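Local coordinates for nodulation protein S (Bradyrhizobium sp., PDB 3OFK) that probably transfers a methyl group from S-adenosylmethionine to nitrogen during synthesis of the lipochitooligosaccharide nodulation (Nod) factor, at residues 137-140 / 141-144; 173-176 / 177-180; 190-193 / 194-197. All blocks are in the same frame, centred on the assembly; numbering follows the deposited sequence.

Contact 1 (137-140 / 141-144); sequences IDNM and VKML
Three backbone hydrogen bonds, Val-141 N to Ile-137 O, Lys-142 N to Asp-138 O and Met-143 N to Asn-139 O, carry the last turns of helix 130-142 to its C-terminal end. The first is 2.9 Å from Val-141 N to Ile-137 O and nearly straight at the hydrogen, 165°. Leu-144 N then turns back to Val-141 O.

The apolar contacts lie on two sides of the helix. Val-141 CG2 meets Ile-137 CG2 at 4.2 Å and comes closer still, 3.3 Å, to Ile-137 O. From this side Ile-137 and Val-141 face helix 169-179. Met-140 and Met-143 turn to the sheet instead, packing on strands 115-121 and 52-58. The thioether of Met-143 folds back at its last torsion (chi3 -71°), which brings CE beside the amide of Asn-139, 4.1 Å from Asn-139 CG.

Polar side chains matter chiefly at Asn-139. Its amide nitrogen ND2 donates to the backbone oxygens of both Ile-106 and Phe-109. Lys-142 curls back until NZ lies 3.5 Å from Asn-139 OD1, a loose polar approach.

Two carbonyls gripping one amide fix the rotation of Asn-139, and the methyl of Met-143 fills in beside it. Because Ile-106 is a binding residue for S-adenosyl-L-homocysteine, this asparagine probably acts as a second-shell tie between the helix end and a residue of the S-adenosyl-L-homocysteine site.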
loop_
_atom_site.group_PDB
_atom_site.type_symbol
_atom_site.label_atom_id
_atom_site.label_comp_id
_atom_site.label_asym_id
_atom_site.label_seq_id
_atom_site.Cartn_x
_atom_site.Cartn_y
_atom_site.Cartn_z
ATOM N N ILE A 137 -6.348 -9.001 -4.985
ATOM C CA ILE A 137 -6.673 -8.069 -6.038
ATOM C C ILE A 137 -8.160 -8.125 -6.356
ATOM O O ILE A 137 -8.764 -7.078 -6.486
ATOM C CB ILE A 137 -5.824 -8.296 -7.277
ATOM C CG1 ILE A 137 -4.418 -7.897 -6.971
ATOM C CG2 ILE A 137 -6.305 -7.458 -8.461
ATOM C CD1 ILE A 137 -3.459 -8.372 -7.951
ATOM N N ASP A 138 -8.764 -9.316 -6.421
ATOM C CA ASP A 138 -10.199 -9.404 -6.758
ATOM C C ASP A 138 -10.994 -8.671 -5.688
ATOM O O ASP A 138 -12.024 -8.030 -5.964
ATOM C CB ASP A 138 -10.694 -10.870 -6.867
ATOM C CG ASP A 138 -10.065 -11.642 -8.029
ATOM O OD1 ASP A 138 -9.461 -11.017 -8.914
ATOM O OD2 ASP A 138 -10.164 -12.895 -8.050
ATOM N N ASN A 139 -10.537 -8.809 -4.449
ATOM C CA ASN A 139 -11.207 -8.212 -3.296
ATOM C C ASN A 139 -11.165 -6.690 -3.399
ATOM O O ASN A 139 -12.159 -6.014 -3.155
ATOM C CB ASN A 139 -10.532 -8.696 -2.000
ATOM C CG ASN A 139 -11.361 -8.394 -0.725
ATOM O OD1 ASN A 139 -12.574 -8.147 -0.770
ATOM N ND2 ASN A 139 -10.686 -8.427 0.423
ATOM N N MET A 140 -9.980 -6.168 -3.733
ATOM C CA MET A 140 -9.785 -4.740 -3.940
ATOM C C MET A 140 -10.673 -4.226 -5.099
ATOM O O MET A 140 -11.353 -3.182 -4.958
ATOM C CB MET A 140 -8.307 -4.440 -4.208
ATOM C CG MET A 140 -7.430 -4.659 -3.037
ATOM S SD MET A 140 -5.809 -3.914 -3.310
ATOM C CE MET A 140 -5.116 -4.849 -4.687
ATOM N N VAL A 141 -10.703 -4.960 -6.217
ATOM C CA VAL A 141 -11.523 -4.555 -7.366
ATOM C C VAL A 141 -12.983 -4.484 -6.927
ATOM O O VAL A 141 -13.656 -3.482 -7.177
ATOM C CB VAL A 141 -11.373 -5.507 -8.576
ATOM C CG1 VAL A 141 -12.418 -5.176 -9.696
ATOM C CG2 VAL A 141 -9.958 -5.438 -9.096
ATOM N N LYS A 142 -13.435 -5.534 -6.238
ATOM C CA LYS A 142 -14.807 -5.609 -5.752
ATOM C C LYS A 142 -15.178 -4.424 -4.858
ATOM O O LYS A 142 -16.297 -3.916 -4.962
ATOM C CB LYS A 142 -15.053 -6.925 -5.009
ATOM C CG LYS A 142 -16.410 -7.004 -4.283
ATOM C CD LYS A 142 -16.532 -8.330 -3.499
ATOM C CE LYS A 142 -17.024 -8.093 -2.067
ATOM N NZ LYS A 142 -15.973 -7.403 -1.258
ATOM N N MET A 143 -14.257 -3.999 -3.979
ATOM C CA MET A 143 -14.512 -2.841 -3.083
ATOM C C MET A 143 -14.318 -1.438 -3.728
ATOM O O MET A 143 -14.441 -0.426 -3.023
ATOM C CB MET A 143 -13.601 -2.898 -1.841
ATOM C CG MET A 143 -13.827 -4.068 -0.890
ATOM S SD MET A 143 -12.670 -3.937 0.519
ATOM C CE MET A 143 -11.098 -4.300 -0.171
ATOM N N LEU A 144 -13.960 -1.364 -5.013
ATOM C CA LEU A 144 -13.876 -0.060 -5.701
ATOM C C LEU A 144 -15.293 0.423 -6.034
ATOM O O LEU A 144 -16.110 -0.367 -6.511
ATOM C CB LEU A 144 -13.042 -0.136 -6.987
ATOM C CG LEU A 144 -11.616 0.404 -6.993
ATOM C CD1 LEU A 144 -11.007 0.361 -8.402
ATOM C CD2 LEU A 144 -11.562 1.829 -6.431
#

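Contact 2 (173-176 / 177-180); sequences ITIL and TEAL
Thr-177 reaches back one turn to Ile-173 and holds its carbonyl twice. The hydroxyl OG1 donates to Ile-173 O at 2.6 Å, while Thr-177 N gives the same oxygen a 2.9 Å bond; the two donors arrive from opposite faces of the carbonyl plane. With OG1 set beside its own backbone N (chi1 -54°), the threonine side chain lies back along the helix and its oxygen sits 4.0 Å from Ile-173 CG2.

The tight side is built from Ile-173, Ile-175, Leu-176 and Leu-180. Leu-176 CD2 and Leu-180 CD1 approach to 4.3 Å, and Leu-180 CB rests 3.5 Å from Leu-176 O. Ile-173 and Leu-176 press on Phe-152 of strand 148-155, Leu-180 joins Leu-176 on Phe-202 of strand 196-203, and Ile-175 leans on helix 130-142. Helix 169-179 thus lies against one face of the seven-stranded mixed sheet, in the Rossmann-like fold of S-adenosylmethionine-dependent methyltransferases, and leads directly into the edge strand 181-189.

At this end the helix unwinds. Glu-178 N bonds to Ile-175 O at 3.2 Å, three residues back, well above the carbonyl plane. Leu-176 O takes two amides: Ala-179 N comes from above its plane, whereas Leu-180 N lies in the plane.

Thr-174 and Glu-178 lie on the solvent side, where packing is sparser; Thr-177, though exposed, still touches Phe-202. Glu-178 stretches out beyond CG and runs back along the preceding turn, its OE1 3.7 Å from Ile-175 CA; its charge has a long, weak ion pair with Arg-134. Thr-174 OG1 is hydrogen-bonded to Glu-170 O.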
loop_
_atom_site.group_PDB
_atom_site.type_symbol
_atom_site.label_atom_id
_atom_site.label_comp_id
_atom_site.label_asym_id
_atom_site.label_seq_id
_atom_site.Cartn_x
_atom_site.Cartn_y
_atom_site.Cartn_z
ATOM N N ILE A 173 0.734 -5.064 -11.787
ATOM C CA ILE A 173 0.154 -4.147 -12.773
ATOM C C ILE A 173 -0.531 -4.948 -13.875
ATOM O O ILE A 173 -1.643 -4.611 -14.303
ATOM C CB ILE A 173 1.224 -3.167 -13.333
ATOM C CG1 ILE A 173 1.559 -2.087 -12.287
ATOM C CG2 ILE A 173 0.740 -2.488 -14.601
ATOM C CD1 ILE A 173 2.756 -1.258 -12.613
ATOM N N THR A 174 0.131 -6.023 -14.326
ATOM C CA THR A 174 -0.428 -6.882 -15.350
ATOM C C THR A 174 -1.785 -7.440 -14.957
ATOM O O THR A 174 -2.723 -7.426 -15.769
ATOM C CB THR A 174 0.554 -8.018 -15.740
ATOM O OG1 THR A 174 1.712 -7.425 -16.324
ATOM C CG2 THR A 174 -0.073 -8.995 -16.770
ATOM N N ILE A 175 -1.871 -7.937 -13.730
ATOM C CA ILE A 175 -3.082 -8.570 -13.203
ATOM C C ILE A 175 -4.159 -7.514 -12.954
ATOM O O ILE A 175 -5.331 -7.709 -13.297
ATOM C CB ILE A 175 -2.797 -9.324 -11.883
ATOM C CG1 ILE A 175 -1.853 -10.523 -12.135
ATOM C CG2 ILE A 175 -4.106 -9.779 -11.233
ATOM C CD1 ILE A 175 -1.346 -11.204 -10.842
ATOM N N LEU A 176 -3.747 -6.393 -12.366
ATOM C CA LEU A 176 -4.658 -5.270 -12.165
ATOM C C LEU A 176 -5.312 -4.837 -13.462
ATOM O O LEU A 176 -6.498 -4.540 -13.469
ATOM C CB LEU A 176 -3.928 -4.084 -11.536
ATOM C CG LEU A 176 -3.590 -4.200 -10.064
ATOM C CD1 LEU A 176 -2.700 -3.046 -9.603
ATOM C CD2 LEU A 176 -4.849 -4.240 -9.264
ATOM N N THR A 177 -4.535 -4.826 -14.554
ATOM C CA THR A 177 -4.986 -4.334 -15.857
ATOM C C THR A 177 -6.115 -5.188 -16.505
ATOM O O THR A 177 -6.838 -4.701 -17.393
ATOM C CB THR A 177 -3.767 -4.161 -16.856
ATOM O OG1 THR A 177 -2.753 -3.327 -16.259
ATOM C CG2 THR A 177 -4.219 -3.548 -18.222
ATOM N N GLU A 178 -6.251 -6.443 -16.063
ATOM C CA GLU A 178 -7.288 -7.367 -16.543
ATOM C C GLU A 178 -8.662 -6.938 -16.061
ATOM O O GLU A 178 -9.669 -7.229 -16.704
ATOM C CB GLU A 178 -7.040 -8.807 -16.030
ATOM C CG GLU A 178 -5.719 -9.479 -16.475
ATOM C CD GLU A 178 -5.304 -10.680 -15.604
ATOM O OE1 GLU A 178 -4.128 -11.104 -15.699
ATOM O OE2 GLU A 178 -6.139 -11.202 -14.833
ATOM N N ALA A 179 -8.702 -6.294 -14.892
ATOM C CA ALA A 179 -9.969 -5.842 -14.316
ATOM C C ALA A 179 -10.158 -4.305 -14.389
ATOM O O ALA A 179 -11.297 -3.811 -14.398
ATOM C CB ALA A 179 -10.072 -6.329 -12.864
ATOM N N LEU A 180 -9.051 -3.568 -14.450
ATOM C CA LEU A 180 -9.073 -2.104 -14.321
ATOM C C LEU A 180 -8.358 -1.432 -15.477
ATOM O O LEU A 180 -7.591 -2.073 -16.184
ATOM C CB LEU A 180 -8.424 -1.656 -13.007
ATOM C CG LEU A 180 -9.027 -2.191 -11.700
ATOM C CD1 LEU A 180 -8.143 -1.774 -10.500
ATOM C CD2 LEU A 180 -10.434 -1.678 -11.522
#

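Contact 3 (190-193 / 194-197)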
loop_
_atom_site.group_PDB
_atom_site.type_symbol
_atom_site.label_atom_id
_atom_site.label_comp_id
_atom_site.label_asym_id
_atom_site.label_seq_id
_atom_site.Cartn_x
_atom_site.Cartn_y
_atom_site.Cartn_z
ATOM N N GLY A 190 15.766 5.616 -6.071
ATOM C CA GLY A 190 16.581 6.162 -4.997
ATOM C C GLY A 190 18.070 6.007 -5.214
ATOM O O GLY A 190 18.598 6.422 -6.239
ATOM N N GLN A 191 18.747 5.417 -4.231
ATOM C CA GLN A 191 20.208 5.343 -4.207
ATOM C C GLN A 191 20.724 3.991 -4.677
ATOM O O GLN A 191 21.896 3.856 -5.000
ATOM C CB GLN A 191 20.720 5.616 -2.789
ATOM C CG GLN A 191 21.193 7.038 -2.543
ATOM C CD GLN A 191 22.709 7.142 -2.408
ATOM O OE1 GLN A 191 23.327 8.092 -2.900
ATOM N NE2 GLN A 191 23.317 6.164 -1.735
ATOM N N SER A 192 19.853 2.993 -4.721
ATOM C CA SER A 192 20.285 1.641 -5.026
ATOM C C SER A 192 19.252 0.879 -5.847
ATOM O O SER A 192 18.140 1.373 -6.119
ATOM C CB SER A 192 20.546 0.889 -3.723
ATOM O OG SER A 192 19.312 0.635 -3.053
ATOM N N ALA A 193 19.629 -0.339 -6.225
ATOM C CA ALA A 193 18.737 -1.240 -6.937
ATOM C C ALA A 193 17.471 -1.528 -6.108
ATOM O O ALA A 193 16.379 -1.639 -6.674
ATOM C CB ALA A 193 19.475 -2.536 -7.302
ATOM N N ASP A 194 17.618 -1.624 -4.777
ATOM C CA ASP A 194 16.474 -1.800 -3.831
ATOM C C ASP A 194 15.457 -0.649 -3.830
ATOM O O ASP A 194 14.331 -0.805 -3.340
ATOM C CB ASP A 194 16.981 -1.920 -2.374
ATOM C CG ASP A 194 17.535 -3.305 -2.023
ATOM O OD1 ASP A 194 17.750 -3.535 -0.804
ATOM O OD2 ASP A 194 17.769 -4.141 -2.930
ATOM N N GLU A 195 15.881 0.522 -4.301
ATOM C CA GLU A 195 15.039 1.716 -4.315
ATOM C C GLU A 195 14.621 2.002 -5.740
ATOM O O GLU A 195 15.180 2.880 -6.417
ATOM C CB GLU A 195 15.749 2.913 -3.647
ATOM C CG GLU A 195 15.771 2.773 -2.125
ATOM C CD GLU A 195 16.654 3.765 -1.384
ATOM O OE1 GLU A 195 17.277 4.679 -1.991
ATOM O OE2 GLU A 195 16.728 3.613 -0.152
ATOM N N ASP A 196 13.647 1.217 -6.201
ATOM C CA ASP A 196 13.177 1.327 -7.577
ATOM C C ASP A 196 11.770 0.827 -7.696
ATOM O O ASP A 196 11.532 -0.378 -7.797
ATOM C CB ASP A 196 14.081 0.566 -8.536
ATOM C CG ASP A 196 13.656 0.720 -9.993
ATOM O OD1 ASP A 196 12.791 1.570 -10.324
ATOM O OD2 ASP A 196 14.206 -0.019 -10.827
ATOM N N CYS A 197 10.858 1.790 -7.732
ATOM C CA CYS A 197 9.455 1.592 -7.480
ATOM C C CYS A 197 8.665 1.976 -8.706
ATOM O O CYS A 197 9.020 2.913 -9.414
ATOM C CB CYS A 197 9.043 2.517 -6.339
ATOM S SG CYS A 197 7.322 2.439 -5.938
#
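Gly-190 opens the loop by giving its N-H to Glu-195 O, at 2.8 Å and 165°, and Gly-190 CA lies 3.6 Å from Glu-195 CB. Next comes Gln-191, whose backbone N donates to Glu-195 OE1, also at 2.8 Å. The carboxylate receives it on its anti side, 20° out of plane. Glu-195 gets there by running extended beyond CG (chi2 170°), and its other oxygen, OE2, accepts from Asn-32, so both ends of the group are held.

Ser-192 starts a type I beta turn: its carbonyl oxygen accepts Glu-195 N at 3.0 Å, from well above the carbonyl plane. Its hydroxyl folds over the turn, with OG 3.5 Å from Asp-194 CB, while Ser-192 N is buried without a partner in the model. Ala-193 follows at the corner, where Ala-193 O is 3.7 Å from Asp-196 CB. Asp-194 is beside it, and its carboxylate forms a salt bridge with Arg-162.

Backbone and carboxylate of Glu-195 together brace this loop, the connection of a beta hairpin whose antiparallel strands 181-189 and 196-203 finish one side of the sheet.

In the fold
Contacts 1 and 2 are neighbours: each is the C-terminal end of a helix, half buried, and the two helices pack together through Ile-137 on Ile-175 and Leu-176, with Val-141 on Ala-179 and Leu-144 on Leu-180 extending the seam. In both, backbone bonds run along the helix, and aliphatic side chains face the protein interior, but contact 1 adds an asparagine amide tied to a residue of the S-adenosyl-L-homocysteine site, whereas contact 2 has a hydroxyl bonded within its own helix. Contact 3 is a surface loop, its centre about 29 Å from that of contact 1, and relies on hydrogen bonds and carboxylates. It still shares strand 196-203 with contact 2, whose leucines pack on it.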